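Local coordinates for peptidoglycan D,D-transpeptidase MrdA (Pseudomonas aeruginosa, PDB 7KIS), which probably catalyses the cross-linking of peptidoglycan during cell-wall synthesis, and is bound here to the diazabicyclooctane compound WCK 5153, at residues A[170-175]-A[255-260]; A[281-286]-A[314-319]; A[516-521]-A[533-538]; A[566-571]-A[594-599]; A[64-69]-A[214-219]. All coordinates share one frame; numbering follows the deposited sequence.

Interaction 1 of 5, residues A[170-175]-A[255-260]; sequences KEHFAH and LQEAAE
His-172 ND1 faces both carboxylate oxygens of Glu-260, each through a weak hydrogen bond. The shorter runs from His-172 ND1 to Glu-260 OE2 (3.0 Å) but is strongly bent, whereas the one to Glu-260 OE1 is longer at 3.5 Å and straighter, with an N-H...O angle of 160°. OE1 meets the imidazole in its own plane, at the edge. The carboxylate and ring planes are steeply inclined to each other.

Glu-257 comes from another direction and lies over one face of the same ring. Its CG sits 3.8 Å from the centroid of the His-172 ring, a CH-pi contact almost on the ring normal, and its carboxylate is stacked nearly parallel to the imidazole (16°). Glu-171 OE1 reaches the opposite face, offset toward the rim. Three carboxylates around one imidazole would be expected to favour its protonated form.

One turn before Glu-260, Gln-256 has CG anti to its backbone N (chi1 -167°) and then bends at chi2, so that NE2 comes 3.5 Å from His-172 O and 4.3 Å from Phe-173 CE2. Its stronger polar partner is Met-283 N, bonded to OE1.

The contact thus joins the loop between strands 163-166 and 179-182 to helix 253-263, whose Ala-259 packs on Val-284 of strand 280-286 and Ile-270 of strand 268-273, and whose Leu-255 meets Ala-605 and Trp-606 of helix 591-607.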
# COMPACT_ATOMS: atom_id res chain seq x y z
N LYS A 170 -1.83 11.48 -18.60
CA LYS A 170 -0.68 12.29 -18.16
C LYS A 170 -0.36 11.98 -16.70
O LYS A 170 -0.06 10.81 -16.39
CB LYS A 170 -0.99 13.75 -18.48
CG LYS A 170 -1.38 14.00 -19.92
CD LYS A 170 -1.78 15.45 -20.15
CE LYS A 170 -0.76 16.17 -21.02
NZ LYS A 170 -1.34 17.37 -21.68
N GLU A 171 -0.41 12.96 -15.79
CA GLU A 171 0.17 12.81 -14.46
C GLU A 171 -0.59 11.84 -13.57
O GLU A 171 -0.04 11.39 -12.56
CB GLU A 171 0.24 14.18 -13.79
CG GLU A 171 -1.12 14.79 -13.44
CD GLU A 171 -1.82 15.40 -14.64
OE1 GLU A 171 -3.06 15.52 -14.61
OE2 GLU A 171 -1.12 15.76 -15.62
N HIS A 172 -1.84 11.50 -13.91
CA HIS A 172 -2.64 10.63 -13.06
C HIS A 172 -2.09 9.20 -12.97
O HIS A 172 -2.67 8.39 -12.25
CB HIS A 172 -4.09 10.59 -13.55
CG HIS A 172 -4.78 11.92 -13.47
ND1 HIS A 172 -4.60 12.80 -12.42
CD2 HIS A 172 -5.66 12.51 -14.31
CE1 HIS A 172 -5.34 13.87 -12.62
NE2 HIS A 172 -5.99 13.73 -13.76
N PHE A 173 -1.01 8.88 -13.69
CA PHE A 173 -0.50 7.51 -13.69
C PHE A 173 1.02 7.43 -13.72
O PHE A 173 1.56 6.37 -14.08
CB PHE A 173 -1.06 6.75 -14.89
CG PHE A 173 -2.34 6.05 -14.61
CD1 PHE A 173 -3.55 6.63 -14.94
CD2 PHE A 173 -2.34 4.82 -13.98
CE1 PHE A 173 -4.74 5.98 -14.67
CE2 PHE A 173 -3.52 4.17 -13.71
CZ PHE A 173 -4.72 4.75 -14.05
N ALA A 174 1.73 8.50 -13.37
CA ALA A 174 3.18 8.50 -13.53
C ALA A 174 3.83 7.43 -12.68
O ALA A 174 4.81 6.79 -13.10
CB ALA A 174 3.74 9.88 -13.18
N HIS A 175 3.31 7.20 -11.48
CA HIS A 175 3.88 6.21 -10.57
C HIS A 175 3.22 4.84 -10.68
O HIS A 175 3.83 3.84 -10.31
CB HIS A 175 3.80 6.72 -9.13
CG HIS A 175 4.58 7.98 -8.90
ND1 HIS A 175 5.95 7.99 -8.74
CD2 HIS A 175 4.18 9.27 -8.81
CE1 HIS A 175 6.36 9.23 -8.56
NE2 HIS A 175 5.30 10.03 -8.59
N LEU A 255 -11.58 6.25 -9.31
CA LEU A 255 -11.09 6.19 -7.94
C LEU A 255 -9.67 6.74 -7.80
O LEU A 255 -9.33 7.30 -6.75
CB LEU A 255 -11.13 4.75 -7.43
CG LEU A 255 -11.07 4.52 -5.93
CD1 LEU A 255 -12.42 4.82 -5.30
CD2 LEU A 255 -10.63 3.10 -5.62
N GLN A 256 -8.83 6.58 -8.83
CA GLN A 256 -7.50 7.19 -8.82
C GLN A 256 -7.59 8.72 -8.80
O GLN A 256 -6.83 9.38 -8.08
CB GLN A 256 -6.69 6.72 -10.02
CG GLN A 256 -5.21 7.05 -9.96
CD GLN A 256 -4.38 5.89 -9.47
OE1 GLN A 256 -4.88 5.00 -8.78
NE2 GLN A 256 -3.10 5.88 -9.82
N GLU A 257 -8.50 9.29 -9.58
CA GLU A 257 -8.67 10.74 -9.57
C GLU A 257 -9.31 11.22 -8.28
O GLU A 257 -8.92 12.26 -7.73
CB GLU A 257 -9.48 11.20 -10.78
CG GLU A 257 -8.61 11.68 -11.94
CD GLU A 257 -9.23 12.84 -12.70
OE1 GLU A 257 -9.57 12.67 -13.89
OE2 GLU A 257 -9.37 13.93 -12.10
N ALA A 258 -10.29 10.47 -7.77
CA ALA A 258 -10.94 10.86 -6.52
C ALA A 258 -9.98 10.76 -5.34
O ALA A 258 -10.11 11.50 -4.37
CB ALA A 258 -12.18 10.00 -6.27
N ALA A 259 -9.01 9.85 -5.42
CA ALA A 259 -8.02 9.73 -4.36
C ALA A 259 -7.05 10.91 -4.39
O ALA A 259 -6.74 11.50 -3.35
CB ALA A 259 -7.27 8.41 -4.48
N GLU A 260 -6.56 11.27 -5.58
CA GLU A 260 -5.71 12.46 -5.70
C GLU A 260 -6.47 13.70 -5.26
O GLU A 260 -5.91 14.60 -4.63
CB GLU A 260 -5.22 12.63 -7.14
CG GLU A 260 -4.43 11.48 -7.71
CD GLU A 260 -3.92 11.77 -9.11
OE1 GLU A 260 -3.14 12.74 -9.26
OE2 GLU A 260 -4.29 11.04 -10.05

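Interaction 2 of 5, residues A[281-286]-A[314-319]; sequences LAMVSQ and LYNRVL
Met-283 and Leu-319 cross at about a right angle. The methionine chain is fully extended, with CG anti to the backbone N (chi1 178°), and carries its terminal methyl to segment 314-319; CE then lies 3.6 Å from Leu-319 CD2 and is also within 3.9 Å of Val-318 CG1. A single methyl is therefore held against two consecutive branched side chains at the start of helix 317-320. The other branch of Val-318, CG2, is directed back at the backbone of the strand and meets the carbonyl oxygen of Val-284.

Two residues along, Ser-285 points into the same side. Its OG accepts the backbone N-H of Arg-317 over 3.0 Å, with an N-H...O angle of 151°, so the serine ties the strand to the start of helix 317-320. That helix follows an inverse gamma turn centred on Asn-316. Strand 280-286 is an outermost strand of the five-stranded antiparallel sheet of the transpeptidase domain, and a classic beta bulge sets Leu-281 and Ala-282 opposite Ala-272. The alternation of the strand separates its faces: Met-283 and Ser-285 serve the segment 314-319, while Val-284 and Gln-286 turn to helix 253-263.

Arg-317 runs its aliphatic part past the serine, CG lying 3.4 Å from Ser-285 OG, and then bends at chi3 (141°). Beyond that bend NE forms a salt bridge with Glu-586, and NH2 and NH1 are hydrogen-bonded to the carbonyl oxygens of Asp-311 and Arg-312.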
# COMPACT_ATOMS: atom_id res chain seq x y z
N LEU A 281 -7.14 -1.28 -6.84
CA LEU A 281 -8.11 -0.34 -7.39
C LEU A 281 -7.56 1.07 -7.50
O LEU A 281 -8.06 1.85 -8.32
CB LEU A 281 -9.38 -0.35 -6.53
CG LEU A 281 -10.01 -1.73 -6.34
CD1 LEU A 281 -11.13 -1.67 -5.32
CD2 LEU A 281 -10.51 -2.26 -7.67
N ALA A 282 -6.56 1.42 -6.70
CA ALA A 282 -5.96 2.75 -6.77
C ALA A 282 -4.53 2.69 -6.23
O ALA A 282 -4.24 1.95 -5.29
CB ALA A 282 -6.78 3.78 -5.99
N MET A 283 -3.66 3.49 -6.84
CA MET A 283 -2.25 3.57 -6.44
C MET A 283 -1.81 5.02 -6.66
O MET A 283 -1.51 5.41 -7.79
CB MET A 283 -1.40 2.59 -7.24
CG MET A 283 0.08 2.66 -6.92
SD MET A 283 1.08 1.76 -8.13
CE MET A 283 2.61 1.56 -7.22
N VAL A 284 -1.76 5.79 -5.58
CA VAL A 284 -1.58 7.24 -5.64
C VAL A 284 -0.29 7.61 -4.93
O VAL A 284 -0.05 7.19 -3.80
CB VAL A 284 -2.78 7.97 -5.00
CG1 VAL A 284 -2.64 9.47 -5.18
CG2 VAL A 284 -4.08 7.47 -5.60
N SER A 285 0.54 8.40 -5.62
CA SER A 285 1.72 9.02 -5.01
C SER A 285 1.80 10.47 -5.46
O SER A 285 1.86 10.74 -6.66
CB SER A 285 3.00 8.26 -5.39
OG SER A 285 4.12 8.77 -4.68
N GLN A 286 1.81 11.39 -4.49
CA GLN A 286 1.78 12.83 -4.72
C GLN A 286 3.09 13.47 -4.26
O GLN A 286 3.65 13.06 -3.24
CB GLN A 286 0.61 13.48 -3.96
CG GLN A 286 -0.07 14.63 -4.69
CD GLN A 286 -0.80 14.19 -5.95
OE1 GLN A 286 -1.05 13.00 -6.15
NE2 GLN A 286 -1.17 15.15 -6.78
N LEU A 314 9.47 12.82 -8.24
CA LEU A 314 9.98 11.55 -8.74
C LEU A 314 9.96 10.44 -7.69
O LEU A 314 10.26 9.29 -8.03
CB LEU A 314 11.41 11.73 -9.25
CG LEU A 314 11.64 12.43 -10.59
CD1 LEU A 314 12.98 12.03 -11.18
CD2 LEU A 314 10.51 12.14 -11.56
N TYR A 315 9.63 10.76 -6.45
CA TYR A 315 9.64 9.77 -5.37
C TYR A 315 8.34 8.97 -5.42
O TYR A 315 7.26 9.51 -5.20
CB TYR A 315 9.81 10.46 -4.02
CG TYR A 315 10.38 9.57 -2.94
CD1 TYR A 315 11.70 9.15 -2.98
CD2 TYR A 315 9.59 9.15 -1.87
CE1 TYR A 315 12.23 8.34 -2.00
CE2 TYR A 315 10.12 8.34 -0.88
CZ TYR A 315 11.43 7.94 -0.95
OH TYR A 315 11.96 7.13 0.04
N ASN A 316 8.45 7.67 -5.70
CA ASN A 316 7.31 6.76 -5.63
C ASN A 316 7.12 6.39 -4.17
O ASN A 316 7.67 5.40 -3.68
CB ASN A 316 7.53 5.54 -6.51
CG ASN A 316 6.24 4.81 -6.83
OD1 ASN A 316 5.33 4.74 -6.00
ND2 ASN A 316 6.15 4.25 -8.03
N ARG A 317 6.32 7.19 -3.46
CA ARG A 317 6.13 7.00 -2.03
C ARG A 317 5.42 5.71 -1.69
O ARG A 317 5.56 5.21 -0.57
CB ARG A 317 5.37 8.19 -1.45
CG ARG A 317 5.91 9.54 -1.89
CD ARG A 317 5.23 10.69 -1.17
NE ARG A 317 6.16 11.76 -0.84
CZ ARG A 317 6.62 12.65 -1.71
NH1 ARG A 317 6.24 12.60 -2.98
NH2 ARG A 317 7.47 13.60 -1.31
N VAL A 318 4.66 5.14 -2.63
CA VAL A 318 3.98 3.88 -2.37
C VAL A 318 4.98 2.74 -2.28
O VAL A 318 4.87 1.86 -1.42
CB VAL A 318 2.91 3.61 -3.45
CG1 VAL A 318 2.39 2.19 -3.35
CG2 VAL A 318 1.77 4.60 -3.33
N LEU A 319 5.99 2.74 -3.15
CA LEU A 319 6.90 1.61 -3.30
C LEU A 319 8.21 1.79 -2.55
O LEU A 319 8.69 0.84 -1.93
CB LEU A 319 7.19 1.37 -4.78
CG LEU A 319 5.96 1.10 -5.64
CD1 LEU A 319 6.37 0.61 -7.02
CD2 LEU A 319 5.05 0.10 -4.96

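Interaction 3 of 5, residues A[516-521]-A[533-538]; sequences VVHGAR and YLIAGK
Lys-538 begins the Lys-Ser-Gly motif, the counterpart of the KTG motif of penicillin-binding transpeptidases, and this contact packs the end of helix 504-518 against the start of the strand that carries it. The nearest side-chain atoms of Lys-538 and Ser-327, the predicted acyl-ester serine, are about 3 Å apart, and NZ has weak hydrogen bonds to Ser-327 O and Ser-384 OG. Val-516 covers the backbone behind the lysine: CG1 lies 3.8 Å from Lys-538 CA, and its CB and both methyls border Gly-537 O.

At the helix end, His-518 has CG beside its backbone N (chi1 -67°), and the ring reaches the incoming chain. Its NE2 lies 3.3 Å from Ile-535 N, which is in the ring plane at the edge, and 3.4 Å from Tyr-533 O. Both hydrogen bonds are weak, and they are alternatives, since NE2 accepts in the first and donates in the second. Leu-534 CD2 lies over one face, 3.9 Å from the centroid of the His-518 ring and 14° off its normal, while Val-517 CG1 borders the opposite face. The other methyl, Val-517 CG2, touches Ile-535 CG2 at 4.0 Å.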
# COMPACT_ATOMS: atom_id res chain seq x y z
N VAL A 516 -13.31 2.08 16.19
CA VAL A 516 -12.40 3.20 16.02
C VAL A 516 -13.12 4.38 15.37
O VAL A 516 -12.90 5.54 15.74
CB VAL A 516 -11.16 2.77 15.20
CG1 VAL A 516 -10.30 3.97 14.85
CG2 VAL A 516 -10.36 1.73 15.96
N VAL A 517 -14.00 4.10 14.41
CA VAL A 517 -14.61 5.13 13.59
C VAL A 517 -16.03 5.41 14.07
O VAL A 517 -16.53 6.53 13.95
CB VAL A 517 -14.60 4.73 12.11
CG1 VAL A 517 -15.18 5.83 11.23
CG2 VAL A 517 -13.18 4.39 11.67
N HIS A 518 -16.69 4.40 14.65
CA HIS A 518 -18.08 4.53 15.04
C HIS A 518 -18.32 4.44 16.54
O HIS A 518 -19.43 4.76 16.99
CB HIS A 518 -18.93 3.46 14.34
CG HIS A 518 -19.04 3.65 12.86
ND1 HIS A 518 -19.91 4.54 12.29
CD2 HIS A 518 -18.39 3.05 11.84
CE1 HIS A 518 -19.79 4.50 10.97
NE2 HIS A 518 -18.87 3.60 10.67
N GLY A 519 -17.34 4.03 17.33
CA GLY A 519 -17.54 3.92 18.76
C GLY A 519 -17.73 5.27 19.42
O GLY A 519 -17.28 6.31 18.93
N ALA A 520 -18.41 5.25 20.57
CA ALA A 520 -18.66 6.48 21.32
C ALA A 520 -17.37 7.12 21.83
O ALA A 520 -17.36 8.31 22.14
CB ALA A 520 -19.60 6.21 22.49
N ARG A 521 -16.28 6.34 21.92
CA ARG A 521 -14.99 6.84 22.37
C ARG A 521 -13.89 6.51 21.38
O ARG A 521 -12.72 6.38 21.77
CB ARG A 521 -14.64 6.27 23.74
CG ARG A 521 -15.12 7.07 24.92
CD ARG A 521 -14.71 6.33 26.16
NE ARG A 521 -14.72 4.89 25.88
CZ ARG A 521 -14.90 3.96 26.80
NH1 ARG A 521 -15.08 4.32 28.05
NH2 ARG A 521 -14.89 2.67 26.46
N TYR A 533 -21.90 3.70 5.84
CA TYR A 533 -21.51 2.30 5.92
C TYR A 533 -20.53 2.15 7.08
O TYR A 533 -19.87 3.10 7.49
CB TYR A 533 -20.87 1.81 4.62
CG TYR A 533 -19.83 2.75 4.06
CD1 TYR A 533 -20.17 3.72 3.13
CD2 TYR A 533 -18.50 2.67 4.47
CE1 TYR A 533 -19.22 4.58 2.62
CE2 TYR A 533 -17.54 3.53 3.97
CZ TYR A 533 -17.91 4.49 3.04
OH TYR A 533 -16.97 5.35 2.54
N LEU A 534 -20.44 0.93 7.60
CA LEU A 534 -19.54 0.66 8.71
C LEU A 534 -18.10 0.61 8.20
O LEU A 534 -17.81 -0.02 7.18
CB LEU A 534 -19.91 -0.65 9.40
CG LEU A 534 -21.22 -0.61 10.19
CD1 LEU A 534 -21.45 -1.91 10.93
CD2 LEU A 534 -21.24 0.57 11.15
N ILE A 535 -17.21 1.29 8.92
CA ILE A 535 -15.79 1.35 8.57
C ILE A 535 -15.00 0.70 9.69
O ILE A 535 -15.11 1.12 10.85
CB ILE A 535 -15.32 2.79 8.33
CG1 ILE A 535 -16.14 3.44 7.21
CG2 ILE A 535 -13.84 2.83 8.02
CD1 ILE A 535 -16.15 4.96 7.27
N ALA A 536 -14.21 -0.31 9.35
CA ALA A 536 -13.31 -0.95 10.31
C ALA A 536 -11.90 -0.48 9.98
O ALA A 536 -11.21 -1.05 9.14
CB ALA A 536 -13.44 -2.47 10.24
N GLY A 537 -11.49 0.59 10.65
CA GLY A 537 -10.20 1.21 10.40
C GLY A 537 -9.46 1.49 11.69
O GLY A 537 -9.92 1.14 12.78
N LYS A 538 -8.29 2.11 11.54
CA LYS A 538 -7.51 2.53 12.69
C LYS A 538 -6.53 3.61 12.26
O LYS A 538 -5.85 3.46 11.24
CB LYS A 538 -6.75 1.38 13.35
CG LYS A 538 -6.06 1.82 14.62
CD LYS A 538 -5.31 0.70 15.29
CE LYS A 538 -4.87 1.12 16.68
NZ LYS A 538 -4.34 2.51 16.64

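Interaction 4 of 5, residues A[566-571]-A[594-599]; sequences ALFVGF and VAAPVV
Phe-568 lays one face of its ring against Ala-596, whose CB sits 3.8 Å from the centroid of the Phe-568 ring and 27° off the normal, displaced toward the CD2 and CE2 rim. With CG anti to the backbone N (chi1 -168°), the ring rises from the strand and runs beside the helix. Val-599 crosses the phenylalanine side chain at about a right angle and brings CG2 to CD1, obliquely to the ring. Ala-595 fills the base of this group, its CB 3.7 Å from Phe-568 CB.

The partners are strand 566-572, which pairs with the Lys-538 strand on one side and with strand 579-585 on the other, and helix 591-607, a helix-on-sheet layer characteristic of the beta-lactamase-like transpeptidase fold. The axes of the two short segments approach to 6.8 Å at an angle of 36°. Such closeness fits the small alanines at the interface, and no hydrogen bond spans it. Leu-567 and Val-569 point the opposite way, onto Leu-462 of helix 459-470. The nearest atoms of the Phe-568 side chain and the bound inhibitor are about 6 Å apart. Toward the start of the strand, Ala-566 CB meets Val-594 CG1 at 3.7 Å.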
# COMPACT_ATOMS: atom_id res chain seq x y z
N ALA A 566 0.64 11.62 9.32
CA ALA A 566 -0.62 11.04 9.78
C ALA A 566 -0.97 9.82 8.93
O ALA A 566 -0.84 9.84 7.71
CB ALA A 566 -1.75 12.06 9.72
N LEU A 567 -1.41 8.75 9.60
CA LEU A 567 -1.71 7.49 8.94
C LEU A 567 -3.11 7.02 9.31
O LEU A 567 -3.58 7.25 10.43
CB LEU A 567 -0.69 6.40 9.32
CG LEU A 567 0.55 6.23 8.44
CD1 LEU A 567 1.45 7.44 8.53
CD2 LEU A 567 1.31 4.97 8.83
N PHE A 568 -3.78 6.37 8.36
CA PHE A 568 -5.08 5.75 8.62
C PHE A 568 -5.31 4.65 7.60
O PHE A 568 -5.25 4.91 6.39
CB PHE A 568 -6.21 6.78 8.56
CG PHE A 568 -7.53 6.27 9.09
CD1 PHE A 568 -8.37 5.51 8.30
CD2 PHE A 568 -7.93 6.56 10.38
CE1 PHE A 568 -9.58 5.05 8.77
CE2 PHE A 568 -9.13 6.09 10.87
CZ PHE A 568 -9.96 5.34 10.06
N VAL A 569 -5.57 3.44 8.08
CA VAL A 569 -5.98 2.33 7.24
C VAL A 569 -7.43 1.98 7.57
O VAL A 569 -7.99 2.43 8.57
CB VAL A 569 -5.06 1.11 7.42
CG1 VAL A 569 -3.60 1.52 7.33
CG2 VAL A 569 -5.34 0.41 8.74
N GLY A 570 -8.04 1.16 6.72
CA GLY A 570 -9.40 0.73 6.96
C GLY A 570 -10.06 0.03 5.79
O GLY A 570 -9.72 0.28 4.63
N PHE A 571 -11.00 -0.87 6.09
CA PHE A 571 -11.79 -1.53 5.07
C PHE A 571 -13.27 -1.32 5.32
O PHE A 571 -13.70 -1.06 6.45
CB PHE A 571 -11.47 -3.04 4.99
CG PHE A 571 -11.64 -3.78 6.29
CD1 PHE A 571 -12.83 -4.41 6.59
CD2 PHE A 571 -10.59 -3.86 7.20
CE1 PHE A 571 -12.99 -5.10 7.78
CE2 PHE A 571 -10.74 -4.55 8.39
CZ PHE A 571 -11.94 -5.17 8.68
N VAL A 594 -6.97 14.20 9.80
CA VAL A 594 -6.70 14.44 8.39
C VAL A 594 -6.62 13.14 7.59
O VAL A 594 -7.20 13.02 6.51
CB VAL A 594 -5.42 15.29 8.19
CG1 VAL A 594 -4.23 14.69 8.90
CG2 VAL A 594 -5.11 15.48 6.71
N ALA A 595 -5.92 12.13 8.12
CA ALA A 595 -5.77 10.88 7.39
C ALA A 595 -7.06 10.08 7.37
O ALA A 595 -7.33 9.35 6.41
CB ALA A 595 -4.63 10.05 7.99
N ALA A 596 -7.88 10.20 8.42
CA ALA A 596 -9.14 9.46 8.45
C ALA A 596 -10.15 9.99 7.44
O ALA A 596 -10.75 9.18 6.72
CB ALA A 596 -9.71 9.45 9.87
N PRO A 597 -10.39 11.31 7.33
CA PRO A 597 -11.34 11.78 6.31
C PRO A 597 -10.91 11.48 4.88
O PRO A 597 -11.77 11.42 4.00
CB PRO A 597 -11.41 13.29 6.56
CG PRO A 597 -10.98 13.46 7.97
CD PRO A 597 -9.95 12.41 8.20
N VAL A 598 -9.61 11.30 4.62
CA VAL A 598 -9.17 10.98 3.27
C VAL A 598 -9.58 9.56 2.89
O VAL A 598 -10.03 9.31 1.77
CB VAL A 598 -7.66 11.20 3.13
CG1 VAL A 598 -7.19 10.79 1.74
CG2 VAL A 598 -7.31 12.65 3.39
N VAL A 599 -9.42 8.61 3.82
CA VAL A 599 -9.89 7.25 3.57
C VAL A 599 -11.38 7.26 3.26
O VAL A 599 -11.83 6.60 2.31
CB VAL A 599 -9.59 6.35 4.78
CG1 VAL A 599 -9.95 4.91 4.47
CG2 VAL A 599 -8.13 6.46 5.16

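Interaction 5 of 5, residues A[64-69]-A[214-219]; sequences IPPTRG and ELHGTV
Between Gly-69 and Leu-215 runs the backbone hydrogen bond of this contact: Gly-69 N donates to Leu-215 O over 2.9 Å at an N-H...O angle of 151°. The same oxygen receives a CA-H...O contact from Arg-68 CA (3.3 Å), so two adjacent residues converge on one helix-end carbonyl.

Two flat groups have aliphatic atoms over a face. Arg-68, extended from CG to NE, lays its guanidinium over Leu-215, whose CB stands 3.9 Å above the plane near its centre; Leu-215 CD1 adds a contact to Arg-68 NH2 at 3.6 Å. NE and NH2 form salt bridges to Glu-208 and Glu-212, respectively, which would hold the group flat on the leucine. His-216, with CG anti to the backbone N (chi1 -179°), offers a face to Pro-66: Pro-66 CG lies 4.1 Å from the centroid of the His-216 ring in a CH-pi contact. His-216 NE2 is hydrogen-bonded to Thr-199 OG1, and Tyr-196 stacks on the ring.

Apolar contact continues where Pro-66 CD meets Val-219 CG1 at 3.5 Å, beyond Gly-217, whose positive phi ends the helix.

The touching parts run nearly antiparallel, 166° apart. The loop linking strands 63-64 and 71-72 thereby lies along the exit of helix 212-216 toward strand 220-221, where Ile-64 pairs with Gly-220.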
# COMPACT_ATOMS: atom_id res chain seq x y z
N ILE A 64 10.84 -5.04 -39.31
CA ILE A 64 9.72 -4.16 -38.97
C ILE A 64 9.50 -4.23 -37.48
O ILE A 64 9.39 -5.33 -36.92
CB ILE A 64 8.42 -4.56 -39.71
CG1 ILE A 64 8.64 -4.60 -41.22
CG2 ILE A 64 7.29 -3.61 -39.36
CD1 ILE A 64 7.74 -5.60 -41.91
N PRO A 65 9.41 -3.10 -36.77
CA PRO A 65 9.25 -3.14 -35.31
C PRO A 65 7.82 -3.46 -34.93
O PRO A 65 6.89 -3.19 -35.71
CB PRO A 65 9.65 -1.72 -34.89
CG PRO A 65 9.32 -0.88 -36.07
CD PRO A 65 9.60 -1.73 -37.28
N PRO A 66 7.60 -4.04 -33.76
CA PRO A 66 6.23 -4.30 -33.30
C PRO A 66 5.63 -3.10 -32.58
O PRO A 66 6.34 -2.23 -32.08
CB PRO A 66 6.41 -5.49 -32.34
CG PRO A 66 7.77 -5.25 -31.74
CD PRO A 66 8.59 -4.48 -32.76
N THR A 67 4.31 -3.08 -32.53
CA THR A 67 3.59 -2.02 -31.84
C THR A 67 3.43 -2.38 -30.37
O THR A 67 3.11 -3.52 -30.02
CB THR A 67 2.22 -1.78 -32.47
OG1 THR A 67 1.30 -2.77 -32.00
CG2 THR A 67 2.31 -1.85 -33.98
N ARG A 68 3.65 -1.39 -29.50
CA ARG A 68 3.55 -1.63 -28.06
C ARG A 68 2.11 -1.94 -27.67
O ARG A 68 1.16 -1.40 -28.25
CB ARG A 68 4.06 -0.42 -27.28
CG ARG A 68 4.35 -0.72 -25.82
CD ARG A 68 5.22 0.35 -25.18
NE ARG A 68 5.53 0.03 -23.79
CZ ARG A 68 6.51 -0.78 -23.41
NH1 ARG A 68 7.30 -1.35 -24.32
NH2 ARG A 68 6.72 -1.02 -22.12
N GLY A 69 1.95 -2.82 -26.69
CA GLY A 69 0.62 -3.22 -26.27
C GLY A 69 -0.13 -2.07 -25.61
O GLY A 69 0.45 -1.25 -24.90
N GLU A 214 6.10 -8.55 -22.36
CA GLU A 214 4.78 -8.80 -22.94
C GLU A 214 4.32 -7.62 -23.79
O GLU A 214 3.72 -7.82 -24.85
CB GLU A 214 3.77 -9.09 -21.83
CG GLU A 214 4.03 -10.39 -21.08
CD GLU A 214 5.16 -10.28 -20.07
OE1 GLU A 214 5.65 -9.16 -19.84
OE2 GLU A 214 5.55 -11.32 -19.50
N LEU A 215 4.59 -6.39 -23.34
CA LEU A 215 4.15 -5.21 -24.08
C LEU A 215 4.94 -5.01 -25.37
O LEU A 215 4.47 -4.29 -26.26
CB LEU A 215 4.27 -3.96 -23.21
CG LEU A 215 3.22 -3.79 -22.10
CD1 LEU A 215 3.65 -2.71 -21.13
CD2 LEU A 215 1.85 -3.47 -22.69
N HIS A 216 6.12 -5.61 -25.49
CA HIS A 216 6.97 -5.38 -26.66
C HIS A 216 6.44 -6.15 -27.87
O HIS A 216 5.86 -5.56 -28.79
CB HIS A 216 8.41 -5.78 -26.35
CG HIS A 216 9.36 -5.55 -27.48
ND1 HIS A 216 10.08 -6.58 -28.06
CD2 HIS A 216 9.71 -4.43 -28.14
CE1 HIS A 216 10.83 -6.09 -29.03
NE2 HIS A 216 10.63 -4.79 -29.10
N GLY A 217 6.62 -7.46 -27.88
CA GLY A 217 6.19 -8.29 -28.98
C GLY A 217 7.36 -8.86 -29.76
O GLY A 217 8.49 -8.97 -29.27
N THR A 218 7.08 -9.22 -31.01
CA THR A 218 8.07 -9.78 -31.91
C THR A 218 8.10 -8.96 -33.20
O THR A 218 7.08 -8.42 -33.62
CB THR A 218 7.79 -11.25 -32.24
OG1 THR A 218 6.48 -11.37 -32.80
CG2 THR A 218 7.88 -12.10 -30.98
N VAL A 219 9.28 -8.89 -33.81
CA VAL A 219 9.45 -8.12 -35.03
C VAL A 219 9.07 -8.96 -36.24
O VAL A 219 9.10 -10.20 -36.21
CB VAL A 219 10.90 -7.60 -35.18
CG1 VAL A 219 11.10 -6.34 -34.36
CG2 VAL A 219 11.89 -8.68 -34.78

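How the interactions relate
From the N terminus, segment 64-69 opens interaction 5, and segment 170-175 opens interaction 1 before 214-219 closes the first; interaction 1 closes at 255-260, so the two loops cross. Interactions 2, 3 and 4 then follow in series, each closing a loop shorter than those of interactions 5 and 1, and none is nested. Interaction 5 stays within the N-terminal region, while interaction 1 ties that region to helix 253-263, which packs on the transpeptidase sheet, and touches interaction 2 through a weak bond between Asn-316 ND2 and His-175 O (3.3 Å). Interactions 2 and 3 reach the two outermost strands of that sheet. Interactions 3 and 4 meet on neighbouring strands, where Lys-538 N lies 3.0 Å from Val-569 O.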